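Local coordinates for Thiol:disulfide interchange protein DsbA (Pseudomonas aeruginosa, PDB 4ZL8), which probably introduces disulfide bonds into periplasmic proteins by handing over its own redox-active disulfide, at residues F33-E44 against H91-K100. The protein carries 1 engineered substitution. Sequence-based numbering, arbitrary orientation.
Sequences FWYGCPHCYAFE and HNAVFEAIHK
Phe95 slots between Tyr35 and Glu44: the edge of the Tyr35 ring meets one face in a T-shaped pair (planes at 78°), and Glu44 CG lies over the opposite face. Val94 CG1 sits over the centre of one Tyr35 face, 3.5 Å from the centroid, a CH-pi contact, while Ile98 CD1 reaches Tyr35 CB. Behind this packed interior Glu44 bends at chi2, and His91 NE2 donates to its OE1 (2.6 Å); OE1 lies near the imidazole plane, while the nitrogen approaches from above the carboxylate plane. OE1 also accepts from a water shared with Asn92 OD1. Arg62 makes a salt bridge to Glu44 OE2, and Glu87 OE2 hydrogen-bonds both His91 ND1 and Tyr35 OH, so both Glu44 oxygens, both His91 nitrogens and the Tyr35 hydroxyl have partners. His99 NE2 donates to Tyr35 O (2.7 Å) in the carbonyl plane, tying the type I turn that leads into Cys37 of the redox-active disulfide to the end of helix 87-99. Tyr41, its chi1 trans (179°), lies flat against His99 as an offset stack, planes 6° apart. Its hydroxyl runs on to the looser solvent side, donating to partly exposed Glu96 OE1 (2.7 Å) beside the bent chain of exposed Lys100. The arrangement is that of a DsbA active site, where the CxxC helix start of the thioredoxin fold packs on the helical domain.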
loop_
_atom_site.group_PDB
_atom_site.type_symbol
_atom_site.label_atom_id
_atom_site.label_comp_id
_atom_site.label_asym_id
_atom_site.label_seq_id
_atom_site.Cartn_x
_atom_site.Cartn_y
_atom_site.Cartn_z
ATOM N N PHE A 33 1.589 0.437 3.839
ATOM C CA PHE A 33 2.116 -0.820 4.366
ATOM C C PHE A 33 3.642 -0.794 4.302
ATOM O O PHE A 33 4.246 0.082 3.709
ATOM C CB PHE A 33 1.573 -2.012 3.554
ATOM C CG PHE A 33 2.342 -2.271 2.312
ATOM C CD1 PHE A 33 2.309 -1.370 1.258
ATOM C CD2 PHE A 33 3.114 -3.407 2.180
ATOM C CE1 PHE A 33 3.054 -1.593 0.134
ATOM C CE2 PHE A 33 3.863 -3.621 1.048
ATOM C CZ PHE A 33 3.812 -2.729 0.026
ATOM N N TRP A 34 4.252 -1.795 4.917
ATOM C CA TRP A 34 5.652 -2.119 4.721
ATOM C C TRP A 34 5.705 -3.638 4.587
ATOM O O TRP A 34 5.100 -4.361 5.373
ATOM C CB TRP A 34 6.491 -1.605 5.912
ATOM C CG TRP A 34 7.867 -2.167 6.054
ATOM C CD1 TRP A 34 8.784 -2.388 5.064
ATOM C CD2 TRP A 34 8.476 -2.611 7.277
ATOM N NE1 TRP A 34 9.923 -2.936 5.602
ATOM C CE2 TRP A 34 9.758 -3.087 6.953
ATOM C CE3 TRP A 34 8.064 -2.639 8.612
ATOM C CZ2 TRP A 34 10.628 -3.593 7.906
ATOM C CZ3 TRP A 34 8.936 -3.157 9.568
ATOM C CH2 TRP A 34 10.199 -3.622 9.206
ATOM N N TYR A 35 6.456 -4.135 3.620
ATOM C CA TYR A 35 6.596 -5.579 3.447
ATOM C C TYR A 35 7.066 -6.303 4.712
ATOM O O TYR A 35 6.708 -7.465 4.916
ATOM C CB TYR A 35 7.579 -5.907 2.340
ATOM C CG TYR A 35 7.124 -5.773 0.901
ATOM C CD1 TYR A 35 6.023 -6.466 0.406
ATOM C CD2 TYR A 35 7.887 -5.063 -0.006
ATOM C CE1 TYR A 35 5.669 -6.390 -0.928
ATOM C CE2 TYR A 35 7.548 -4.979 -1.330
ATOM C CZ TYR A 35 6.457 -5.656 -1.800
ATOM O OH TYR A 35 6.188 -5.548 -3.144
ATOM N N GLY A 36 7.883 -5.652 5.540
ATOM C CA GLY A 36 8.434 -6.275 6.728
ATOM C C GLY A 36 7.559 -6.184 7.975
ATOM O O GLY A 36 7.938 -6.687 9.019
ATOM N N CYS A 37 6.400 -5.543 7.845
ATOM C CA CYS A 37 5.502 -5.273 8.952
ATOM C C CYS A 37 4.673 -6.522 9.254
ATOM O O CYS A 37 3.905 -6.969 8.417
ATOM C CB CYS A 37 4.647 -4.053 8.569
ATOM S SG CYS A 37 2.999 -3.887 9.264
ATOM N N PRO A 38 4.840 -7.107 10.457
ATOM C CA PRO A 38 4.109 -8.361 10.701
ATOM C C PRO A 38 2.573 -8.209 10.725
ATOM O O PRO A 38 1.891 -9.143 10.303
ATOM C CB PRO A 38 4.636 -8.841 12.056
ATOM C CG PRO A 38 5.704 -7.967 12.428
ATOM C CD PRO A 38 5.807 -6.805 11.515
ATOM N N HIS A 39 2.047 -7.082 11.218
ATOM C CA HIS A 39 0.599 -6.903 11.169
ATOM C C HIS A 39 0.129 -6.806 9.720
ATOM O O HIS A 39 -0.985 -7.232 9.397
ATOM C CB HIS A 39 0.147 -5.655 11.911
ATOM C CG HIS A 39 0.324 -5.713 13.395
ATOM N ND1 HIS A 39 -0.338 -4.855 14.251
ATOM C CD2 HIS A 39 1.105 -6.491 14.180
ATOM C CE1 HIS A 39 0.011 -5.113 15.495
ATOM N NE2 HIS A 39 0.889 -6.104 15.484
ATOM N N CYS A 40 0.957 -6.221 8.858
ATOM C CA CYS A 40 0.629 -6.095 7.448
ATOM C C CYS A 40 0.551 -7.486 6.828
ATOM O O CYS A 40 -0.407 -7.824 6.117
ATOM C CB CYS A 40 1.683 -5.254 6.740
ATOM S SG CYS A 40 1.896 -3.550 7.447
ATOM N N TYR A 41 1.546 -8.321 7.115
ATOM C CA TYR A 41 1.534 -9.709 6.662
ATOM C C TYR A 41 0.267 -10.420 7.130
ATOM O O TYR A 41 -0.400 -11.095 6.342
ATOM C CB TYR A 41 2.801 -10.431 7.156
ATOM C CG TYR A 41 2.908 -11.892 6.778
ATOM C CD1 TYR A 41 2.995 -12.288 5.467
ATOM C CD2 TYR A 41 2.963 -12.866 7.749
ATOM C CE1 TYR A 41 3.103 -13.616 5.122
ATOM C CE2 TYR A 41 3.070 -14.198 7.421
ATOM C CZ TYR A 41 3.149 -14.562 6.104
ATOM O OH TYR A 41 3.244 -15.890 5.754
ATOM N N ALA A 42 -0.077 -10.245 8.403
ATOM C CA ALA A 42 -1.217 -10.956 8.959
ATOM C C ALA A 42 -2.553 -10.479 8.380
ATOM O O ALA A 42 -3.527 -11.228 8.399
ATOM C CB ALA A 42 -1.225 -10.818 10.457
ATOM N N PHE A 43 -2.601 -9.240 7.899
ATOM C CA PHE A 43 -3.803 -8.669 7.282
ATOM C C PHE A 43 -4.006 -9.135 5.854
ATOM O O PHE A 43 -5.136 -9.094 5.342
ATOM C CB PHE A 43 -3.675 -7.147 7.326
ATOM C CG PHE A 43 -4.930 -6.362 6.984
ATOM C CD1 PHE A 43 -6.190 -6.766 7.391
ATOM C CD2 PHE A 43 -4.794 -5.148 6.336
ATOM C CE1 PHE A 43 -7.316 -5.984 7.093
ATOM C CE2 PHE A 43 -5.905 -4.367 6.047
ATOM C CZ PHE A 43 -7.166 -4.785 6.437
ATOM N N GLU A 44 -2.947 -9.591 5.188
ATOM C CA GLU A 44 -3.050 -9.966 3.777
ATOM C C GLU A 44 -4.184 -10.937 3.443
ATOM O O GLU A 44 -4.891 -10.719 2.454
ATOM C CB GLU A 44 -1.714 -10.504 3.262
ATOM C CG GLU A 44 -0.673 -9.415 3.104
ATOM C CD GLU A 44 -0.924 -8.538 1.902
ATOM O OE1 GLU A 44 -0.721 -9.031 0.783
ATOM O OE2 GLU A 44 -1.356 -7.381 2.070
ATOM N N HIS A 91 3.901 -10.458 -5.410
ATOM C CA HIS A 91 3.518 -9.834 -4.138
ATOM C C HIS A 91 3.498 -10.822 -2.967
ATOM O O HIS A 91 4.151 -10.587 -1.936
ATOM C CB HIS A 91 2.140 -9.185 -4.305
ATOM C CG HIS A 91 1.612 -8.553 -3.057
ATOM N ND1 HIS A 91 2.005 -7.309 -2.623
ATOM C CD2 HIS A 91 0.695 -8.992 -2.165
ATOM C CE1 HIS A 91 1.372 -7.020 -1.498
ATOM N NE2 HIS A 91 0.573 -8.022 -1.203
ATOM N N ASN A 92 2.775 -11.924 -3.099
ATOM C CA ASN A 92 2.671 -12.905 -2.024
ATOM C C ASN A 92 4.056 -13.483 -1.745
ATOM O O ASN A 92 4.425 -13.699 -0.588
ATOM C CB ASN A 92 1.703 -14.048 -2.348
ATOM C CG ASN A 92 0.258 -13.587 -2.523
ATOM O OD1 ASN A 92 -0.126 -12.504 -2.103
ATOM N ND2 ASN A 92 -0.549 -14.427 -3.156
ATOM N N ALA A 93 4.826 -13.740 -2.796
ATOM C CA ALA A 93 6.153 -14.322 -2.630
ATOM C C ALA A 93 7.101 -13.424 -1.838
ATOM O O ALA A 93 7.920 -13.931 -1.066
ATOM C CB ALA A 93 6.758 -14.659 -3.996
ATOM N N VAL A 94 6.998 -12.115 -2.023
ATOM C CA VAL A 94 7.861 -11.198 -1.285
ATOM C C VAL A 94 7.491 -11.242 0.189
ATOM O O VAL A 94 8.357 -11.384 1.043
ATOM C CB VAL A 94 7.782 -9.760 -1.839
ATOM C CG1 VAL A 94 8.495 -8.781 -0.920
ATOM C CG2 VAL A 94 8.375 -9.693 -3.247
ATOM N N PHE A 95 6.205 -11.161 0.496
ATOM C CA PHE A 95 5.766 -11.298 1.877
ATOM C C PHE A 95 6.230 -12.629 2.470
ATOM O O PHE A 95 6.674 -12.675 3.634
ATOM C CB PHE A 95 4.242 -11.181 1.989
ATOM C CG PHE A 95 3.747 -9.797 2.338
ATOM C CD1 PHE A 95 4.033 -9.236 3.572
ATOM C CD2 PHE A 95 2.966 -9.070 1.449
ATOM C CE1 PHE A 95 3.574 -7.989 3.916
ATOM C CE2 PHE A 95 2.507 -7.814 1.797
ATOM C CZ PHE A 95 2.798 -7.280 3.021
ATOM N N GLU A 96 6.105 -13.722 1.724
ATOM C CA GLU A 96 6.452 -15.026 2.261
ATOM C C GLU A 96 7.974 -15.127 2.476
ATOM O O GLU A 96 8.430 -15.707 3.473
ATOM C CB GLU A 96 5.935 -16.153 1.353
ATOM C CG GLU A 96 5.725 -17.478 2.071
ATOM C CD GLU A 96 4.476 -17.519 2.978
ATOM O OE1 GLU A 96 3.777 -16.485 3.178
ATOM O OE2 GLU A 96 4.192 -18.613 3.506
ATOM N N ALA A 97 8.748 -14.556 1.561
ATOM C CA ALA A 97 10.214 -14.597 1.694
ATOM C C ALA A 97 10.658 -13.928 3.002
ATOM O O ALA A 97 11.496 -14.439 3.734
ATOM C CB ALA A 97 10.868 -13.914 0.519
ATOM N N ILE A 98 10.069 -12.779 3.275
ATOM C CA ILE A 98 10.466 -11.980 4.429
ATOM C C ILE A 98 9.977 -12.590 5.729
ATOM O O ILE A 98 10.720 -12.656 6.691
ATOM C CB ILE A 98 9.966 -10.552 4.262
ATOM C CG1 ILE A 98 10.770 -9.858 3.163
ATOM C CG2 ILE A 98 10.063 -9.762 5.573
ATOM C CD1 ILE A 98 10.196 -8.529 2.672
ATOM N N HIS A 99 8.753 -13.102 5.756
ATOM C CA HIS A 99 8.152 -13.538 7.007
ATOM C C HIS A 99 8.238 -15.022 7.272
ATOM O O HIS A 99 8.179 -15.432 8.401
ATOM C CB HIS A 99 6.691 -13.084 7.100
ATOM C CG HIS A 99 6.558 -11.606 7.158
ATOM N ND1 HIS A 99 6.603 -10.903 8.346
ATOM C CD2 HIS A 99 6.450 -10.687 6.177
ATOM C CE1 HIS A 99 6.506 -9.613 8.086
ATOM N NE2 HIS A 99 6.414 -9.450 6.780
ATOM N N LYS A 100 8.362 -15.832 6.237
ATOM C CA LYS A 100 8.466 -17.268 6.456
ATOM C C LYS A 100 9.864 -17.794 6.145
ATOM O O LYS A 100 10.346 -18.695 6.840
ATOM C CB LYS A 100 7.417 -18.009 5.619
ATOM C CG LYS A 100 5.984 -17.775 6.089
ATOM C CD LYS A 100 5.814 -18.006 7.586
ATOM C CE LYS A 100 4.359 -17.839 8.017
ATOM N NZ LYS A 100 4.235 -17.178 9.344
HETATM O O HOH W 1 0.208 -11.555 0.460
#